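PDB 6ELV: polyphenol oxidase, chloroplastic from Malus domestica, which catalyses the oxidation of mono- and o-diphenols to o-diquinones, and is represented here by its separately expressed C-terminal domain. Local coordinates for residues E47-E52 with V123-V128; V66-V71 with L106-L111; K80-G85 with L112-A117. One frame throughout, in Å; residues are numbered along the deposited sequence.

Contact 1: residues E47-E52 with V123-V128; sequences EILVIE and VVVTLV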
loop_
_atom_site.group_PDB
_atom_site.type_symbol
_atom_site.label_atom_id
_atom_site.label_comp_id
_atom_site.label_asym_id
_atom_site.label_seq_id
_atom_site.Cartn_x
_atom_site.Cartn_y
_atom_site.Cartn_z
ATOM N N GLU A 47 10.833 -6.438 5.094
ATOM C CA GLU A 47 9.763 -5.622 5.642
ATOM C C GLU A 47 8.695 -5.514 4.560
ATOM O O GLU A 47 8.989 -5.072 3.446
ATOM C CB GLU A 47 10.349 -4.260 6.016
ATOM C CG GLU A 47 9.406 -3.353 6.763
ATOM C CD GLU A 47 10.062 -2.110 7.344
ATOM O OE1 GLU A 47 11.310 -2.027 7.363
ATOM O OE2 GLU A 47 9.318 -1.205 7.765
ATOM N N ILE A 48 7.478 -5.939 4.880
ATOM C CA ILE A 48 6.438 -6.177 3.887
ATOM C C ILE A 48 5.275 -5.209 4.078
ATOM O O ILE A 48 4.699 -5.136 5.166
ATOM C CB ILE A 48 5.953 -7.641 3.960
ATOM C CG1 ILE A 48 7.166 -8.554 3.734
ATOM C CG2 ILE A 48 4.814 -7.881 2.987
ATOM C CD1 ILE A 48 6.914 -9.893 3.225
ATOM N N LEU A 49 4.908 -4.499 3.009
ATOM C CA LEU A 49 3.674 -3.720 2.965
ATOM C C LEU A 49 2.529 -4.652 2.582
ATOM O O LEU A 49 2.606 -5.352 1.568
ATOM C CB LEU A 49 3.825 -2.623 1.915
ATOM C CG LEU A 49 2.632 -1.703 1.680
ATOM C CD1 LEU A 49 2.281 -0.939 2.945
ATOM C CD2 LEU A 49 2.952 -0.745 0.553
ATOM N N VAL A 50 1.473 -4.663 3.391
ATOM C CA VAL A 50 0.335 -5.559 3.214
ATOM C C VAL A 50 -0.902 -4.710 2.978
ATOM O O VAL A 50 -1.290 -3.909 3.836
ATOM C CB VAL A 50 0.139 -6.480 4.425
ATOM C CG1 VAL A 50 -0.990 -7.479 4.159
ATOM C CG2 VAL A 50 1.431 -7.197 4.757
ATOM N N ILE A 51 -1.509 -4.873 1.816
ATOM C CA ILE A 51 -2.776 -4.236 1.494
ATOM C C ILE A 51 -3.825 -5.321 1.572
ATOM O O ILE A 51 -3.814 -6.256 0.767
ATOM C CB ILE A 51 -2.718 -3.586 0.114
ATOM C CG1 ILE A 51 -1.566 -2.598 0.140
ATOM C CG2 ILE A 51 -4.028 -2.894 -0.216
ATOM C CD1 ILE A 51 -1.225 -2.059 -1.162
ATOM N N GLU A 52 -4.711 -5.213 2.559
ATOM C CA GLU A 52 -5.648 -6.269 2.907
ATOM C C GLU A 52 -7.053 -5.953 2.417
ATOM O O GLU A 52 -7.412 -4.796 2.188
ATOM C CB GLU A 52 -5.697 -6.469 4.423
ATOM N N VAL A 123 5.872 5.690 7.011
ATOM C CA VAL A 123 6.032 6.094 5.619
ATOM C C VAL A 123 4.670 6.515 5.092
ATOM O O VAL A 123 3.635 6.247 5.703
ATOM C CB VAL A 123 6.628 4.972 4.742
ATOM C CG1 VAL A 123 8.004 4.566 5.255
ATOM C CG2 VAL A 123 5.677 3.763 4.688
ATOM N N VAL A 124 4.671 7.166 3.931
ATOM C CA VAL A 124 3.428 7.480 3.237
ATOM C C VAL A 124 3.244 6.510 2.084
ATOM O O VAL A 124 4.128 6.381 1.223
ATOM C CB VAL A 124 3.411 8.931 2.738
ATOM C CG1 VAL A 124 2.165 9.183 1.890
ATOM C CG2 VAL A 124 3.459 9.892 3.921
ATOM N N VAL A 125 2.091 5.852 2.051
ATOM C CA VAL A 125 1.722 4.940 0.978
ATOM C C VAL A 125 0.658 5.622 0.136
ATOM O O VAL A 125 -0.348 6.105 0.672
ATOM C CB VAL A 125 1.209 3.602 1.535
ATOM C CG1 VAL A 125 0.752 2.681 0.404
ATOM C CG2 VAL A 125 2.325 2.920 2.344
ATOM N N THR A 126 0.871 5.631 -1.177
ATOM C CA THR A 126 -0.062 6.205 -2.134
ATOM C C THR A 126 -0.633 5.081 -2.988
ATOM O O THR A 126 0.122 4.258 -3.517
ATOM C CB THR A 126 0.660 7.235 -3.016
ATOM O OG1 THR A 126 1.167 8.300 -2.199
ATOM C CG2 THR A 126 -0.266 7.856 -4.047
ATOM N N LEU A 127 -1.957 5.061 -3.124
ATOM C CA LEU A 127 -2.654 4.107 -3.976
ATOM C C LEU A 127 -3.241 4.877 -5.150
ATOM O O LEU A 127 -3.972 5.856 -4.950
ATOM C CB LEU A 127 -3.761 3.395 -3.201
ATOM C CG LEU A 127 -3.341 2.689 -1.908
ATOM C CD1 LEU A 127 -4.538 1.982 -1.316
ATOM C CD2 LEU A 127 -2.224 1.710 -2.160
ATOM N N VAL A 128 -2.933 4.432 -6.361
ATOM C CA VAL A 128 -3.285 5.134 -7.590
ATOM C C VAL A 128 -4.178 4.227 -8.417
ATOM O O VAL A 128 -3.696 3.308 -9.082
ATOM C CB VAL A 128 -2.027 5.510 -8.391
ATOM C CG1 VAL A 128 -2.410 6.347 -9.588
ATOM C CG2 VAL A 128 -0.984 6.230 -7.513
#

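Contact 2: residues V66-V71 with L106-L111; sequences VYVNDV and LGLTDL. With CA (calcium ion), chain B.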
loop_
_atom_site.group_PDB
_atom_site.type_symbol
_atom_site.label_atom_id
_atom_site.label_comp_id
_atom_site.label_asym_id
_atom_site.label_seq_id
_atom_site.Cartn_x
_atom_site.Cartn_y
_atom_site.Cartn_z
ATOM N N VAL A 66 0.956 1.222 -6.498
ATOM C CA VAL A 66 1.316 1.551 -5.126
ATOM C C VAL A 66 2.671 2.235 -5.122
ATOM O O VAL A 66 3.630 1.723 -5.719
ATOM C CB VAL A 66 1.369 0.286 -4.252
ATOM C CG1 VAL A 66 1.651 0.652 -2.797
ATOM C CG2 VAL A 66 0.076 -0.508 -4.378
ATOM N N TYR A 67 2.746 3.376 -4.437
ATOM C CA TYR A 67 3.972 4.148 -4.289
ATOM C C TYR A 67 4.227 4.417 -2.810
ATOM O O TYR A 67 3.306 4.414 -1.990
ATOM C CB TYR A 67 3.893 5.491 -5.040
ATOM C CG TYR A 67 3.794 5.346 -6.537
ATOM C CD1 TYR A 67 2.609 4.942 -7.146
ATOM C CD2 TYR A 67 4.882 5.625 -7.349
ATOM C CE1 TYR A 67 2.526 4.815 -8.517
ATOM C CE2 TYR A 67 4.802 5.500 -8.721
ATOM C CZ TYR A 67 3.626 5.078 -9.298
ATOM O OH TYR A 67 3.539 4.949 -10.667
ATOM N N VAL A 68 5.484 4.688 -2.477
ATOM C CA VAL A 68 5.872 5.015 -1.108
ATOM C C VAL A 68 6.736 6.268 -1.129
ATOM O O VAL A 68 7.554 6.452 -2.036
ATOM C CB VAL A 68 6.635 3.828 -0.468
ATOM C CG1 VAL A 68 7.120 4.163 0.937
ATOM C CG2 VAL A 68 5.746 2.603 -0.417
ATOM N N ASN A 69 6.588 7.113 -0.108
ATOM C CA ASN A 69 7.481 8.251 0.054
ATOM C C ASN A 69 7.767 8.483 1.527
ATOM O O ASN A 69 7.052 8.008 2.406
ATOM C CB ASN A 69 6.991 9.547 -0.641
ATOM C CG ASN A 69 5.757 10.174 0.002
ATOM O OD1 ASN A 69 4.629 9.913 -0.421
ATOM N ND2 ASN A 69 5.962 11.052 0.977
ATOM N N ASP A 70 8.826 9.257 1.762
ATOM C CA ASP A 70 9.259 9.629 3.100
ATOM C C ASP A 70 8.188 10.500 3.751
ATOM O O ASP A 70 7.733 11.493 3.164
ATOM C CB ASP A 70 10.592 10.370 2.955
ATOM C CG ASP A 70 11.262 10.687 4.273
ATOM O OD1 ASP A 70 10.615 11.305 5.149
ATOM O OD2 ASP A 70 12.469 10.369 4.417
ATOM N N VAL A 71 7.792 10.123 4.971
ATOM C CA VAL A 71 6.733 10.804 5.701
ATOM C C VAL A 71 7.024 12.279 5.939
ATOM O O VAL A 71 6.098 13.066 6.148
ATOM C CB VAL A 71 6.461 10.047 7.019
ATOM C CG1 VAL A 71 7.636 10.194 7.982
ATOM C CG2 VAL A 71 5.148 10.492 7.644
ATOM N N LEU A 106 3.989 -6.372 -0.731
ATOM C CA LEU A 106 5.086 -5.751 -1.463
ATOM C C LEU A 106 6.306 -5.600 -0.558
ATOM O O LEU A 106 6.200 -5.124 0.575
ATOM C CB LEU A 106 4.676 -4.359 -1.965
ATOM C CG LEU A 106 3.436 -4.322 -2.863
ATOM C CD1 LEU A 106 3.124 -2.880 -3.250
ATOM C CD2 LEU A 106 3.631 -5.178 -4.093
ATOM N N GLY A 107 7.481 -5.972 -1.061
ATOM C CA GLY A 107 8.700 -5.800 -0.272
ATOM C C GLY A 107 9.146 -4.347 -0.227
ATOM O O GLY A 107 9.207 -3.666 -1.262
ATOM N N LEU A 108 9.496 -3.876 0.981
ATOM C CA LEU A 108 9.902 -2.491 1.194
ATOM C C LEU A 108 11.363 -2.289 1.565
ATOM O O LEU A 108 11.811 -1.143 1.571
ATOM C CB LEU A 108 9.088 -1.842 2.314
ATOM C CG LEU A 108 7.600 -1.668 2.082
ATOM C CD1 LEU A 108 7.045 -0.884 3.255
ATOM C CD2 LEU A 108 7.306 -0.961 0.758
ATOM N N THR A 109 12.115 -3.329 1.912
ATOM C CA THR A 109 13.427 -3.104 2.515
ATOM C C THR A 109 14.342 -2.292 1.600
ATOM O O THR A 109 14.918 -1.276 2.018
ATOM C CB THR A 109 14.040 -4.437 2.945
ATOM O OG1 THR A 109 13.244 -4.971 4.010
ATOM C CG2 THR A 109 15.480 -4.250 3.420
ATOM N N ASP A 110 14.487 -2.712 0.341
ATOM C CA ASP A 110 15.340 -1.954 -0.572
ATOM C C ASP A 110 14.759 -0.574 -0.856
ATOM O O ASP A 110 15.500 0.416 -0.945
ATOM C CB ASP A 110 15.531 -2.713 -1.888
ATOM C CG ASP A 110 16.290 -4.012 -1.719
ATOM O OD1 ASP A 110 17.260 -4.047 -0.930
ATOM O OD2 ASP A 110 15.915 -5.004 -2.386
ATOM N N LEU A 111 13.439 -0.497 -1.028
ATOM C CA LEU A 111 12.808 0.782 -1.317
ATOM C C LEU A 111 13.120 1.806 -0.228
ATOM O O LEU A 111 13.440 2.963 -0.532
ATOM C CB LEU A 111 11.301 0.577 -1.477
ATOM C CG LEU A 111 10.487 1.784 -1.964
ATOM C CD1 LEU A 111 9.184 1.343 -2.603
ATOM C CD2 LEU A 111 10.170 2.761 -0.842
HETATM CA CA CA B . 12.535 11.098 6.782
HETATM O O HOH W 1 14.085 12.121 8.409
HETATM O O HOH W 2 14.702 10.133 6.332
#

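Contact 3: residues K80-G85 with L112-A117; sequences KTEFAG and LEEIEA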
loop_
_atom_site.group_PDB
_atom_site.type_symbol
_atom_site.label_atom_id
_atom_site.label_comp_id
_atom_site.label_asym_id
_atom_site.label_seq_id
_atom_site.Cartn_x
_atom_site.Cartn_y
_atom_site.Cartn_z
ATOM N N LYS A 80 7.971 13.013 -4.575
ATOM C CA LYS A 80 9.154 12.197 -4.315
ATOM C C LYS A 80 8.779 10.731 -4.096
ATOM O O LYS A 80 9.479 9.999 -3.387
ATOM C CB LYS A 80 9.967 12.750 -3.141
ATOM C CG LYS A 80 10.459 14.178 -3.328
ATOM C CD LYS A 80 11.071 14.716 -2.042
ATOM C CE LYS A 80 11.559 16.137 -2.203
ATOM N NZ LYS A 80 10.487 16.986 -2.788
ATOM N N THR A 81 7.676 10.297 -4.714
ATOM C CA THR A 81 7.151 8.954 -4.513
ATOM C C THR A 81 7.860 7.941 -5.396
ATOM O O THR A 81 8.251 8.224 -6.534
ATOM C CB THR A 81 5.643 8.877 -4.768
ATOM O OG1 THR A 81 5.370 9.099 -6.156
ATOM C CG2 THR A 81 4.872 9.874 -3.937
ATOM N N GLU A 82 7.984 6.735 -4.856
ATOM C CA GLU A 82 8.732 5.644 -5.463
ATOM C C GLU A 82 7.808 4.454 -5.656
ATOM O O GLU A 82 7.171 4.006 -4.701
ATOM C CB GLU A 82 9.858 5.228 -4.518
ATOM C CG GLU A 82 10.777 4.208 -5.099
ATOM C CD GLU A 82 11.603 4.767 -6.236
ATOM O OE1 GLU A 82 11.860 5.993 -6.253
ATOM O OE2 GLU A 82 11.978 3.972 -7.124
ATOM N N PHE A 83 7.784 3.921 -6.876
ATOM C CA PHE A 83 6.918 2.799 -7.202
ATOM C C PHE A 83 7.301 1.563 -6.395
ATOM O O PHE A 83 8.467 1.153 -6.364
ATOM C CB PHE A 83 7.041 2.503 -8.696
ATOM C CG PHE A 83 6.264 1.298 -9.136
ATOM C CD1 PHE A 83 4.874 1.331 -9.212
ATOM C CD2 PHE A 83 6.908 0.121 -9.473
ATOM C CE1 PHE A 83 4.148 0.213 -9.618
ATOM C CE2 PHE A 83 6.167 -1.000 -9.882
ATOM C CZ PHE A 83 4.797 -0.936 -9.953
ATOM N N ALA A 84 6.295 0.936 -5.785
ATOM C CA ALA A 84 6.481 -0.277 -4.994
ATOM C C ALA A 84 5.869 -1.527 -5.615
ATOM O O ALA A 84 6.344 -2.637 -5.324
ATOM C CB ALA A 84 5.897 -0.094 -3.590
ATOM N N GLY A 85 4.829 -1.394 -6.429
ATOM C CA GLY A 85 4.171 -2.549 -7.013
ATOM C C GLY A 85 2.765 -2.193 -7.434
ATOM O O GLY A 85 2.322 -1.057 -7.293
ATOM N N LEU A 112 13.026 1.403 1.043
ATOM C CA LEU A 112 13.271 2.359 2.118
ATOM C C LEU A 112 14.709 2.857 2.091
ATOM O O LEU A 112 14.978 4.021 2.404
ATOM C CB LEU A 112 12.936 1.738 3.470
ATOM C CG LEU A 112 11.462 1.396 3.665
ATOM C CD1 LEU A 112 11.229 0.793 5.040
ATOM C CD2 LEU A 112 10.536 2.588 3.403
ATOM N N GLU A 113 15.652 1.988 1.734
ATOM C CA GLU A 113 17.040 2.422 1.591
ATOM C C GLU A 113 17.187 3.416 0.443
ATOM O O GLU A 113 17.903 4.419 0.561
ATOM C CB GLU A 113 17.937 1.200 1.369
ATOM C CG GLU A 113 19.417 1.515 1.310
ATOM C CD GLU A 113 20.268 0.278 1.085
ATOM O OE1 GLU A 113 19.744 -0.845 1.228
ATOM O OE2 GLU A 113 21.466 0.426 0.772
ATOM N N GLU A 114 16.511 3.151 -0.675
ATOM C CA GLU A 114 16.631 4.001 -1.857
ATOM C C GLU A 114 16.030 5.379 -1.625
ATOM O O GLU A 114 16.589 6.388 -2.069
ATOM C CB GLU A 114 15.974 3.307 -3.047
ATOM C CG GLU A 114 16.752 2.090 -3.492
ATOM C CD GLU A 114 15.933 1.140 -4.329
ATOM O OE1 GLU A 114 14.910 1.580 -4.893
ATOM O OE2 GLU A 114 16.307 -0.052 -4.412
ATOM N N ILE A 115 14.890 5.446 -0.937
ATOM C CA ILE A 115 14.292 6.748 -0.648
ATOM C C ILE A 115 14.897 7.399 0.579
ATOM O O ILE A 115 14.564 8.550 0.878
ATOM C CB ILE A 115 12.755 6.707 -0.569
ATOM C CG1 ILE A 115 12.270 5.950 0.664
ATOM C CG2 ILE A 115 12.190 6.117 -1.839
ATOM C CD1 ILE A 115 10.781 6.114 0.924
ATOM N N GLU A 116 15.771 6.689 1.289
ATOM C CA GLU A 116 16.478 7.206 2.462
ATOM C C GLU A 116 15.532 7.514 3.622
ATOM O O GLU A 116 15.634 8.550 4.279
ATOM C CB GLU A 116 17.389 8.379 2.111
ATOM C CG GLU A 116 18.399 8.023 1.037
ATOM C CD GLU A 116 19.410 9.118 0.799
ATOM O OE1 GLU A 116 18.999 10.238 0.435
ATOM O OE2 GLU A 116 20.616 8.859 0.978
ATOM N N ALA A 117 14.615 6.580 3.876
ATOM C CA ALA A 117 13.648 6.657 4.964
ATOM C C ALA A 117 13.887 5.601 6.040
ATOM O O ALA A 117 13.008 5.367 6.878
ATOM C CB ALA A 117 12.225 6.543 4.412
#

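Contact 1: residues E47-E52 with V123-V128
Leu49 and Val125 meet tip to tip, and Ile51 and Leu127 slide past one another in opposite directions; these two apolar pairs make up the contact. In the first, CD1 of Leu49 lies 3.9 Å from CG2 of Val125, while its other methyl, CD2, sits 4.1 Å from both CG1 and CG2 of Val125, so that the leucine fork faces the valine fork. In Leu49, chi1 of 179° sets CG opposite the backbone N, and both methyls end against Val125. The second pair rests on one methyl from each residue: CD1 of Ile51 lies 4.0 Å from CD2 of Leu127. All four residues are buried, and Val66 of strand 62-70, the neighbour of 122-131 in its sheet, packs against both Leu49 and Ile51.

No hydrogen bond joins the two segments, whose backbones stand well apart, 9.1 Å between CA of Leu49 and CA of Val125. Polar bonding at this end runs elsewhere: Glu47 pairs through OE2 with Arg31 in a salt bridge, and its backbone N bonds to Thr109 OG1. Strands 48-57 and 122-131 belong to different sheets that face each other, and these aliphatic pairs form part of the core of a beta sandwich.

Contact 2: residues V66-V71 with L106-L111
Val68 and Leu111 both start with a branch anti to the backbone N, CG1 in the valine (chi1 177°) and CG in the leucine (chi1 -172°), and these settings lay the leucine methyls against the valine's branch point. The contact belongs to the interior of a beta sandwich: strand 62-70 of one sheet is packed against the end of strand 99-107 in the other and against the first turn of helix 109-115, which follows it.

CD2 of Leu111 comes to 3.7 Å from CB of Val68 and also touches its CG1. The other valine methyl is used differently, CG2 meeting CD2 of Leu108 at 4.1 Å. Val68 thus meets the loop residue through one methyl, and the helix residue through its branch point and other methyl. Further along, Leu106 points a single methyl into the Val66 fork: its CD1 lies 3.8 Å from CB of Val66 and only slightly farther from CG1 and CG2. In all three pairs the side chains cross at a slant. Leu49 and Ile51 pack on Val66 as well, while Leu111 reaches on to Glu82 and Ala84 of the adjoining strand.

Beyond Val68, toward Asp70, the character turns polar. Asn69 ND2 donates to Asp70 O over 2.8 Å, but the bond is bent, with an N-H...O angle of 133°, and the donor stands above the carbonyl plane. Next to it lies the calcium site, where Asp72 and Asp120 also bind and two waters are coordinated, one of them 2.4 Å from the ion. The carboxylate of Asp70 grips the calcium ion as a bidentate ligand, OD1 and OD2 each 2.5 Å from the metal.

Contact 3: residues K80-G85 with L112-A117
Glu82, on the strand at the margin of its sheet, runs past Ile115 near the C-terminal end of helix 109-115 with 7.4 Å between their CA atoms. The side chains slide by each other in opposite directions: CG2 of Ile115 rests 3.7 Å from CB of Glu82 and 4.0 Å from its CG, so the glutamate takes part through its aliphatic stem. Ile115 also touches Val68. The Glu82 chain bends at chi2 (68°), and its OE2 ends up 4.4 Å from OE1 of Glu114, where the like charges would be expected to repel unless screened.

A Schellman motif ends the helix: Ala117 N bonds to Leu112 O at 3.0 Å, a weak bond links Glu116 N to Glu113 O, and Glu116, with positive phi (65°), is the C-prime residue. The strand has an irregularity of its own, a classic beta bulge that sets two residues, Ala84 and Gly85, opposite the single Val66 of the adjoining strand. The backbone N of Gly85 sits over the centre of the Phe83 ring, 3.5 Å above its plane.

Contact 2 is close to both others, its centre about 7 Å from that of contact 1 and about 5 Å from that of contact 3. Contacts 1 and 2 fill one core: CD1 of Ile51 lies 3.8 Å from CG2 of Val66, and Glu47 O is probably hydrogen-bonded to Leu108 N. Contacts 2 and 3 share helix 109-115, and strands 62-70 and 82-89 are neighbours, with Val66 N probably bonded to Gly85 O. Calcium is bound at one end of the group, through Asp70 in contact 2. The side chain of Ile115 in contact 3 is about 8 Å from the calcium ion. In contact 1 the side chain of Val125 is about 14 Å from the calcium ion.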